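PDB 5MY5: ABC transporter periplasmic substrate-binding protein from Desulfovibrio alaskensis, which probably binds tungstate selectively in the periplasm and delivers it to an ABC transporter for uptake. Local coordinates for residues V170-G173 / R178-N181; K199-A202 / N207-L210. The protein carries 2 engineered substitutions. One frame throughout, in Å; residues are numbered along the deposited sequence.

Contact 1 of 2, residues V170-G173 / R178-N181; sequences VQTG and RTIN
Thr172 lays its hydroxyl and methyl branches chiefly against OG1 of Thr179 on the helix, and the two side chains cross obliquely. The hydroxyl end makes the polar touch: Thr172 OG1 and Thr179 OG1 are 2.8 Å apart, a hydrogen bond between the two hydroxyls. Alongside it, Thr172 CG2 comes to 3.8 Å from Thr179 OG1, and the same methyl approaches Thr179 CA at 4.2 Å. A first torsion of 64° places Thr172 OG1 between its own backbone N and carbonyl carbon, where it also receives the N-H of Gln174 and forms an ST turn just as the chain leaves its strand. Thr179 OG1, beside its backbone N, also bonds back to Gly175 O, just ahead of the helix. Each hydroxyl is therefore also bonded to a backbone group of the short link between the segments, which should restrict its rotation. The contact buries just 89 Å² and illustrates how a single bond can bridge the loop joining a strand to the following helix. Here strand 169-171 runs parallel to strand 138-140, which in turn lies parallel to 189-193; helix 176-186 makes the beta-alpha-beta crossover over that middle strand, and both threonines touch Val139 on it.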
loop_
_atom_site.group_PDB
_atom_site.type_symbol
_atom_site.label_atom_id
_atom_site.label_comp_id
_atom_site.label_asym_id
_atom_site.label_seq_id
_atom_site.Cartn_x
_atom_site.Cartn_y
_atom_site.Cartn_z
ATOM N N VAL A 170 -18.682 6.356 9.967
ATOM C CA VAL A 170 -19.436 5.979 8.728
ATOM C C VAL A 170 -18.665 4.866 8.051
ATOM O O VAL A 170 -17.453 4.929 7.859
ATOM C CB VAL A 170 -19.536 7.224 7.824
ATOM C CG1 VAL A 170 -20.181 6.815 6.500
ATOM C CG2 VAL A 170 -20.259 8.374 8.465
ATOM N N GLN A 171 -19.341 3.794 7.674
ATOM C CA GLN A 171 -18.761 2.664 6.935
ATOM C C GLN A 171 -19.445 2.605 5.545
ATOM O O GLN A 171 -20.640 2.380 5.441
ATOM C CB GLN A 171 -18.980 1.360 7.676
ATOM C CG GLN A 171 -18.262 1.345 9.018
ATOM C CD GLN A 171 -18.426 0.077 9.819
ATOM O OE1 GLN A 171 -19.520 -0.154 10.256
ATOM N NE2 GLN A 171 -17.401 -0.735 9.969
ATOM N N THR A 172 -18.730 2.966 4.491
ATOM C CA THR A 172 -19.360 3.079 3.183
ATOM C C THR A 172 -19.690 1.738 2.532
ATOM O O THR A 172 -20.594 1.680 1.716
ATOM C CB THR A 172 -18.451 3.909 2.235
ATOM O OG1 THR A 172 -17.261 3.227 2.025
ATOM C CG2 THR A 172 -18.215 5.304 2.847
ATOM N N GLY A 173 -18.841 0.771 2.746
ATOM C CA GLY A 173 -18.842 -0.451 2.009
ATOM C C GLY A 173 -18.398 -0.250 0.573
ATOM O O GLY A 173 -18.619 -1.131 -0.259
ATOM N N ARG A 178 -14.881 6.538 -3.843
ATOM C CA ARG A 178 -16.221 6.746 -3.344
ATOM C C ARG A 178 -16.192 7.202 -1.846
ATOM O O ARG A 178 -16.988 8.042 -1.416
ATOM C CB ARG A 178 -17.063 5.526 -3.456
ATOM C CG ARG A 178 -17.520 5.174 -4.894
ATOM C CD ARG A 178 -18.491 6.219 -5.447
ATOM N NE ARG A 178 -19.114 5.663 -6.642
ATOM C CZ ARG A 178 -20.063 6.222 -7.405
ATOM N NH1 ARG A 178 -20.467 7.456 -7.191
ATOM N NH2 ARG A 178 -20.551 5.534 -8.433
ATOM N N THR A 179 -15.326 6.601 -1.102
ATOM C CA THR A 179 -15.272 6.855 0.340
ATOM C C THR A 179 -14.750 8.245 0.535
ATOM O O THR A 179 -15.231 8.963 1.437
ATOM C CB THR A 179 -14.392 5.777 0.962
ATOM O OG1 THR A 179 -15.047 4.497 0.836
ATOM C CG2 THR A 179 -14.044 6.026 2.422
ATOM N N ILE A 180 -13.759 8.659 -0.253
ATOM C CA ILE A 180 -13.287 10.043 -0.213
ATOM C C ILE A 180 -14.430 10.981 -0.469
ATOM O O ILE A 180 -14.588 12.008 0.232
ATOM C CB ILE A 180 -12.163 10.254 -1.199
ATOM C CG1 ILE A 180 -10.886 9.651 -0.669
ATOM C CG2 ILE A 180 -11.936 11.770 -1.427
ATOM C CD1 ILE A 180 -9.712 9.654 -1.679
ATOM N N ASN A 181 -15.201 10.737 -1.527
ATOM C CA ASN A 181 -16.378 11.535 -1.867
ATOM C C ASN A 181 -17.442 11.609 -0.790
ATOM O O ASN A 181 -17.935 12.697 -0.518
ATOM C CB ASN A 181 -16.900 11.202 -3.253
ATOM C CG ASN A 181 -15.947 11.805 -4.341
ATOM O OD1 ASN A 181 -15.882 13.026 -4.441
ATOM N ND2 ASN A 181 -15.134 11.030 -4.929
#

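Contact 2 of 2, residues K199-A202 / N207-L210; sequences KYEA and NPPL
Tyr200 sets its ring obliquely to the prolyl ring of Pro208, and the closest approach is Tyr200 CE2 to Pro208 CB at 3.5 Å. With CG anti to the backbone N (chi1 162°), the phenol reaches outward from the helix so that its far end enters a bend of the chain lined by three successive residues. Beyond Pro208, the phenol oxygen meets CD and CG of the next ring, Tyr200 OH to Pro209 CD being 3.5 Å. Leu210 adds its CD1 methyl, 3.9 Å from Tyr200 OH. Pro208 touches two neighbours on the helix with different atoms: its CB meets the tyrosine, while Pro208 CD rests 3.8 Å from Glu201 CG. Of the glutamate side chain, the methylene CG does the touching; the extended chain carries the carboxylate on to a salt bridge with Lys266. Here two consecutive helical residues pack against a Pro-Pro run, mostly through carbon, with the phenol oxygen touching the second ring, and the contact buries 223 Å². Lys211 adds a polar tie from the strand side, taking up both Pro208 O and Asn207 OD1. The segment 207-210 brings the chain from helix 194-203 into strand 210-214, which pairs antiparallel with strand 100-112; Leu210 packs on Ile110 of that strand and, with Tyr200, on Ile180 and Ala184 of helix 176-186.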
loop_
_atom_site.group_PDB
_atom_site.type_symbol
_atom_site.label_atom_id
_atom_site.label_comp_id
_atom_site.label_asym_id
_atom_site.label_seq_id
_atom_site.Cartn_x
_atom_site.Cartn_y
_atom_site.Cartn_z
ATOM N N LYS A 199 -4.667 11.360 -7.079
ATOM C CA LYS A 199 -5.570 11.339 -8.232
ATOM C C LYS A 199 -6.810 12.163 -7.953
ATOM O O LYS A 199 -7.298 12.916 -8.832
ATOM C CB LYS A 199 -5.935 9.866 -8.618
ATOM C CG LYS A 199 -4.703 9.111 -9.158
ATOM C CD LYS A 199 -4.945 7.634 -9.480
ATOM C CE LYS A 199 -3.682 7.034 -10.155
ATOM N NZ LYS A 199 -3.567 5.512 -10.122
ATOM N N TYR A 200 -7.362 12.031 -6.755
ATOM C CA TYR A 200 -8.543 12.817 -6.386
ATOM C C TYR A 200 -8.244 14.395 -6.380
ATOM O O TYR A 200 -9.026 15.191 -6.889
ATOM C CB TYR A 200 -8.964 12.380 -4.941
ATOM C CG TYR A 200 -9.867 13.337 -4.207
ATOM C CD1 TYR A 200 -11.184 13.451 -4.603
ATOM C CD2 TYR A 200 -9.424 14.105 -3.098
ATOM C CE1 TYR A 200 -12.046 14.368 -4.016
ATOM C CE2 TYR A 200 -10.293 14.946 -2.450
ATOM C CZ TYR A 200 -11.581 15.058 -2.901
ATOM O OH TYR A 200 -12.298 15.993 -2.148
ATOM N N GLU A 201 -7.124 14.786 -5.806
ATOM C CA GLU A 201 -6.693 16.177 -5.723
ATOM C C GLU A 201 -6.564 16.743 -7.190
ATOM O O GLU A 201 -7.047 17.851 -7.470
ATOM C CB GLU A 201 -5.324 16.175 -5.069
ATOM C CG GLU A 201 -4.675 17.550 -4.969
ATOM C CD GLU A 201 -3.266 17.511 -4.442
ATOM O OE1 GLU A 201 -2.438 16.661 -4.792
ATOM O OE2 GLU A 201 -2.944 18.330 -3.575
ATOM N N ALA A 202 -6.018 15.957 -8.092
ATOM C CA ALA A 202 -5.927 16.357 -9.535
ATOM C C ALA A 202 -7.269 16.454 -10.251
ATOM O O ALA A 202 -7.484 17.361 -11.021
ATOM C CB ALA A 202 -4.944 15.425 -10.276
ATOM N N ASN A 207 -7.261 21.719 -6.042
ATOM C CA ASN A 207 -7.914 22.430 -4.981
ATOM C C ASN A 207 -9.181 21.618 -4.551
ATOM O O ASN A 207 -10.316 22.103 -4.565
ATOM C CB ASN A 207 -8.340 23.819 -5.472
ATOM C CG ASN A 207 -8.716 24.757 -4.340
ATOM O OD1 ASN A 207 -8.236 24.645 -3.201
ATOM N ND2 ASN A 207 -9.552 25.715 -4.670
ATOM N N PRO A 208 -8.970 20.378 -4.075
ATOM C CA PRO A 208 -10.109 19.712 -3.438
ATOM C C PRO A 208 -10.450 20.305 -2.050
ATOM O O PRO A 208 -9.585 20.874 -1.386
ATOM C CB PRO A 208 -9.571 18.274 -3.270
ATOM C CG PRO A 208 -8.134 18.525 -2.983
ATOM C CD PRO A 208 -7.733 19.615 -3.959
ATOM N N PRO A 209 -11.680 20.009 -1.551
ATOM C CA PRO A 209 -12.034 20.468 -0.232
ATOM C C PRO A 209 -11.427 19.761 0.922
ATOM O O PRO A 209 -11.377 20.302 1.994
ATOM C CB PRO A 209 -13.555 20.282 -0.193
ATOM C CG PRO A 209 -13.839 19.188 -1.210
ATOM C CD PRO A 209 -12.799 19.437 -2.274
ATOM N N LEU A 210 -10.912 18.539 0.698
ATOM C CA LEU A 210 -10.251 17.745 1.700
ATOM C C LEU A 210 -8.765 17.816 1.426
ATOM O O LEU A 210 -8.347 17.678 0.295
ATOM C CB LEU A 210 -10.690 16.281 1.604
ATOM C CG LEU A 210 -12.167 15.996 1.762
ATOM C CD1 LEU A 210 -12.406 14.536 1.475
ATOM C CD2 LEU A 210 -12.705 16.480 3.143
#

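How the contacts relate
The two contacts follow one another along the chain, and both are partly buried, with centres about 16 Å apart. Contact 1 fastens the entry to helix 176-186 from a strand; contact 2 fastens the exit of helix 194-203 toward another. Their chemistry differs accordingly: contact 1 rests on one hydroxyl pair over a small area, contact 2 on rings and aliphatic carbons over more than twice that area. Helix 176-186 is what they share. While Thr179 serves contact 1, the adjacent Ile180 reaches contact 2, its CG2 lying 3.6 Å from Tyr200 CZ, and Ile180 O is 3.6 Å from Leu210 CD1.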